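Local coordinates for protein Udp-n-acetylglucosamine pyrophosphorylase (Trypanosoma brucei, PDB 4BQH) that probably catalyses the formation of UDP-N-acetylglucosamine and diphosphate from UTP and N-acetylglucosamine 1-phosphate, at residues L147-R158 and N280-P291. Sequence-based numbering, arbitrary orientation.
Sequences LFMMHCEKIRRR and NIDNLLANVADP
In the GT-A-like core of this pyrophosphorylase, the loop leaving strand 275-280 lies along one side of helix 147-166, and His151 is clamped between Ile281 and Val288. The imidazole takes a methyl on each face: Ile281 CD1 sits 3.8 Å from the ring centroid of His151, and Val288 CG2 makes the matching CH-pi contact on the opposite face. Both lie off-centre, toward the rim. At the ring edge, in its plane, a water lies 2.9 Å from His151 NE2 and donates to Asn280 O, tying the ring to the end of the strand. Two leucines extend the apolar patch: Leu284 CD1 meets Leu147 CD2 and also Met150 CE, the bent tip of the methionine chain.

Farther along the helix, Lys154 runs out fully extended beyond CG, its CD passing Val288 CG2, and delivers NZ to Ala286 O at 2.8 Å, in the carbonyl plane on a lone pair. A weak bond to Leu284 O and a water bridging to that same carbonyl complete the grip on the ammonium. Arg158, whose chain bends at chi2 (-68°), lays its guanidinium against Pro291, whose CD is 3.4 Å from Arg158 CZ, over the centre of one face. Arg158 NH2 donates to a lone pair of Asn287 OD1 at 2.8 Å, bent to 140° at the hydrogen, while a third water accepts from Arg158 NE and donates to Val288 O.

Arg158 NH1 is hydrogen-bonded to Tyr106 OH. Ile118 of strand 114-119 touches both His151 and Ile281, Leu176 of strand 175-180 backs Ile155, and helix 448-471 packs on Leu284.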
# COMPACT_ATOMS: atom_id res chain seq x y z
N LEU A 147 -12.45 -1.34 -6.17
CA LEU A 147 -11.20 -1.74 -5.56
C LEU A 147 -11.33 -1.82 -4.03
O LEU A 147 -10.86 -2.79 -3.44
CB LEU A 147 -10.05 -0.83 -6.02
CG LEU A 147 -9.75 -0.89 -7.52
CD1 LEU A 147 -8.73 0.21 -7.83
CD2 LEU A 147 -9.23 -2.25 -7.96
N PHE A 148 -11.99 -0.85 -3.39
CA PHE A 148 -12.23 -0.93 -1.93
C PHE A 148 -12.96 -2.23 -1.57
O PHE A 148 -12.56 -2.92 -0.65
CB PHE A 148 -13.03 0.26 -1.38
CG PHE A 148 -12.20 1.49 -1.09
CD1 PHE A 148 -11.01 1.40 -0.36
CD2 PHE A 148 -12.68 2.76 -1.44
CE1 PHE A 148 -10.28 2.56 -0.05
CE2 PHE A 148 -11.94 3.92 -1.12
CZ PHE A 148 -10.74 3.82 -0.44
N MET A 149 -14.01 -2.55 -2.30
CA MET A 149 -14.81 -3.72 -1.97
C MET A 149 -13.99 -5.00 -2.02
O MET A 149 -14.09 -5.81 -1.11
CB MET A 149 -16.02 -3.83 -2.91
CG MET A 149 -16.89 -5.04 -2.62
SD MET A 149 -18.47 -4.75 -3.44
CE MET A 149 -19.38 -6.19 -2.88
N MET A 150 -13.17 -5.15 -3.06
CA MET A 150 -12.35 -6.36 -3.19
C MET A 150 -11.29 -6.46 -2.07
O MET A 150 -11.03 -7.55 -1.57
CB MET A 150 -11.75 -6.51 -4.58
CG MET A 150 -12.79 -6.95 -5.62
SD MET A 150 -12.16 -7.07 -7.32
CE MET A 150 -11.79 -5.35 -7.62
N HIS A 151 -10.71 -5.33 -1.68
CA HIS A 151 -9.80 -5.31 -0.52
C HIS A 151 -10.48 -5.81 0.73
O HIS A 151 -9.91 -6.65 1.44
CB HIS A 151 -9.19 -3.94 -0.26
CG HIS A 151 -7.78 -3.79 -0.81
ND1 HIS A 151 -7.52 -3.80 -2.14
CD2 HIS A 151 -6.56 -3.60 -0.18
CE1 HIS A 151 -6.18 -3.64 -2.35
NE2 HIS A 151 -5.59 -3.52 -1.16
N CYS A 152 -11.69 -5.33 1.00
CA CYS A 152 -12.41 -5.71 2.21
C CYS A 152 -12.83 -7.18 2.20
O CYS A 152 -12.82 -7.85 3.24
CB CYS A 152 -13.62 -4.80 2.44
SG CYS A 152 -13.17 -3.08 2.76
N GLU A 153 -13.18 -7.68 1.02
CA GLU A 153 -13.54 -9.08 0.91
C GLU A 153 -12.33 -9.98 1.11
O GLU A 153 -12.45 -11.06 1.68
CB GLU A 153 -14.21 -9.34 -0.44
CG GLU A 153 -15.62 -8.82 -0.46
CD GLU A 153 -16.35 -9.10 -1.77
OE1 GLU A 153 -15.79 -9.74 -2.67
OE2 GLU A 153 -17.52 -8.67 -1.86
N LYS A 154 -11.15 -9.53 0.67
CA LYS A 154 -9.94 -10.31 0.95
C LYS A 154 -9.71 -10.39 2.47
O LYS A 154 -9.37 -11.45 2.98
CB LYS A 154 -8.72 -9.70 0.24
CG LYS A 154 -8.75 -9.91 -1.28
CD LYS A 154 -7.65 -9.11 -1.99
CE LYS A 154 -7.58 -9.46 -3.48
NZ LYS A 154 -6.54 -8.62 -4.17
N ILE A 155 -9.94 -9.29 3.18
CA ILE A 155 -9.76 -9.31 4.64
C ILE A 155 -10.75 -10.30 5.25
O ILE A 155 -10.38 -11.13 6.08
CB ILE A 155 -9.99 -7.93 5.25
CG1 ILE A 155 -8.82 -7.01 4.85
CG2 ILE A 155 -10.16 -8.00 6.78
CD1 ILE A 155 -8.97 -5.58 5.30
N ARG A 156 -12.01 -10.19 4.84
CA ARG A 156 -13.05 -11.11 5.37
C ARG A 156 -12.68 -12.58 5.15
O ARG A 156 -12.87 -13.43 6.03
CB ARG A 156 -14.41 -10.78 4.76
CG ARG A 156 -15.03 -9.52 5.36
CD ARG A 156 -16.15 -8.96 4.51
NE ARG A 156 -17.23 -9.94 4.44
CZ ARG A 156 -18.15 -9.98 3.49
NH1 ARG A 156 -18.17 -9.06 2.52
NH2 ARG A 156 -19.06 -10.94 3.52
N ARG A 157 -12.19 -12.90 3.96
CA ARG A 157 -11.79 -14.27 3.67
C ARG A 157 -10.60 -14.75 4.52
O ARG A 157 -10.63 -15.86 5.06
CB ARG A 157 -11.55 -14.46 2.16
CG ARG A 157 -11.24 -15.88 1.77
CD ARG A 157 -12.39 -16.84 2.06
NE ARG A 157 -11.93 -18.16 1.68
CZ ARG A 157 -12.20 -19.28 2.32
NH1 ARG A 157 -12.96 -19.27 3.42
NH2 ARG A 157 -11.71 -20.42 1.85
N ARG A 158 -9.57 -13.92 4.63
CA ARG A 158 -8.40 -14.25 5.46
C ARG A 158 -8.85 -14.46 6.94
O ARG A 158 -8.35 -15.35 7.64
CB ARG A 158 -7.32 -13.17 5.34
CG ARG A 158 -6.55 -13.16 4.00
CD ARG A 158 -5.65 -14.38 3.78
NE ARG A 158 -4.88 -14.21 2.54
CZ ARG A 158 -4.19 -15.16 1.92
NH1 ARG A 158 -4.18 -16.39 2.39
NH2 ARG A 158 -3.49 -14.86 0.81
N ASN A 280 -0.89 -0.03 -1.64
CA ASN A 280 -1.67 0.96 -2.38
C ASN A 280 -2.98 0.35 -2.90
O ASN A 280 -2.99 -0.78 -3.39
CB ASN A 280 -0.84 1.44 -3.58
CG ASN A 280 -1.36 2.75 -4.16
OD1 ASN A 280 -2.53 2.88 -4.56
ND2 ASN A 280 -0.47 3.73 -4.22
N ILE A 281 -4.07 1.12 -2.80
CA ILE A 281 -5.37 0.67 -3.28
C ILE A 281 -5.35 0.38 -4.78
O ILE A 281 -6.23 -0.33 -5.27
CB ILE A 281 -6.50 1.68 -2.92
CG1 ILE A 281 -7.92 1.06 -3.11
CG2 ILE A 281 -6.38 2.95 -3.73
CD1 ILE A 281 -8.14 -0.35 -2.59
N ASP A 282 -4.35 0.91 -5.50
CA ASP A 282 -4.26 0.66 -6.97
C ASP A 282 -3.88 -0.77 -7.39
O ASP A 282 -3.96 -1.11 -8.58
CB ASP A 282 -3.35 1.70 -7.66
CG ASP A 282 -1.85 1.47 -7.43
OD1 ASP A 282 -1.41 0.44 -6.86
OD2 ASP A 282 -1.06 2.37 -7.85
N ASN A 283 -3.47 -1.60 -6.44
CA ASN A 283 -2.94 -2.90 -6.78
C ASN A 283 -4.06 -3.93 -6.79
O ASN A 283 -4.48 -4.40 -5.74
CB ASN A 283 -1.86 -3.32 -5.80
CG ASN A 283 -1.20 -4.62 -6.18
OD1 ASN A 283 -1.51 -5.20 -7.23
ND2 ASN A 283 -0.31 -5.10 -5.34
N LEU A 284 -4.54 -4.27 -7.99
CA LEU A 284 -5.65 -5.21 -8.08
C LEU A 284 -5.28 -6.59 -7.53
O LEU A 284 -6.16 -7.33 -7.06
CB LEU A 284 -6.09 -5.38 -9.54
CG LEU A 284 -7.34 -6.24 -9.78
CD1 LEU A 284 -8.60 -5.62 -9.16
CD2 LEU A 284 -7.56 -6.45 -11.28
N LEU A 285 -3.99 -6.94 -7.61
CA LEU A 285 -3.54 -8.26 -7.19
C LEU A 285 -3.02 -8.32 -5.73
O LEU A 285 -2.38 -9.30 -5.35
CB LEU A 285 -2.45 -8.77 -8.13
CG LEU A 285 -2.85 -9.39 -9.48
CD1 LEU A 285 -4.00 -8.71 -10.21
CD2 LEU A 285 -1.58 -9.40 -10.31
N ALA A 286 -3.34 -7.31 -4.94
CA ALA A 286 -2.74 -7.16 -3.61
C ALA A 286 -3.07 -8.37 -2.74
O ALA A 286 -4.23 -8.80 -2.66
CB ALA A 286 -3.24 -5.89 -2.95
N ASN A 287 -2.02 -8.96 -2.16
CA ASN A 287 -2.20 -10.10 -1.30
C ASN A 287 -2.42 -9.55 0.11
O ASN A 287 -1.49 -9.39 0.91
CB ASN A 287 -0.99 -11.02 -1.40
CG ASN A 287 -1.22 -12.36 -0.74
OD1 ASN A 287 -2.22 -12.55 -0.04
ND2 ASN A 287 -0.31 -13.28 -0.94
N VAL A 288 -3.69 -9.24 0.38
CA VAL A 288 -4.10 -8.49 1.58
C VAL A 288 -4.12 -9.41 2.81
O VAL A 288 -4.73 -10.49 2.78
CB VAL A 288 -5.49 -7.87 1.36
CG1 VAL A 288 -5.97 -7.15 2.61
CG2 VAL A 288 -5.45 -6.92 0.18
N ALA A 289 -3.48 -8.96 3.90
CA ALA A 289 -3.28 -9.78 5.10
C ALA A 289 -2.63 -11.13 4.75
O ALA A 289 -3.12 -12.19 5.11
CB ALA A 289 -4.59 -9.95 5.88
N ASP A 290 -1.53 -11.07 4.01
CA ASP A 290 -0.85 -12.26 3.52
C ASP A 290 -0.22 -13.01 4.70
O ASP A 290 0.72 -12.49 5.29
CB ASP A 290 0.26 -11.81 2.55
CG ASP A 290 1.10 -12.94 2.02
OD1 ASP A 290 0.94 -14.10 2.41
OD2 ASP A 290 1.98 -12.64 1.17
N PRO A 291 -0.73 -14.21 5.04
CA PRO A 291 -0.21 -14.93 6.21
C PRO A 291 1.24 -15.42 6.03
O PRO A 291 1.94 -15.59 7.02
CB PRO A 291 -1.18 -16.11 6.36
CG PRO A 291 -1.62 -16.39 4.93
CD PRO A 291 -1.78 -14.99 4.36
O HOH W 1 -2.82 -2.89 -1.49
O HOH W 2 -8.56 -7.14 -5.71
O HOH W 3 -5.41 -11.98 0.68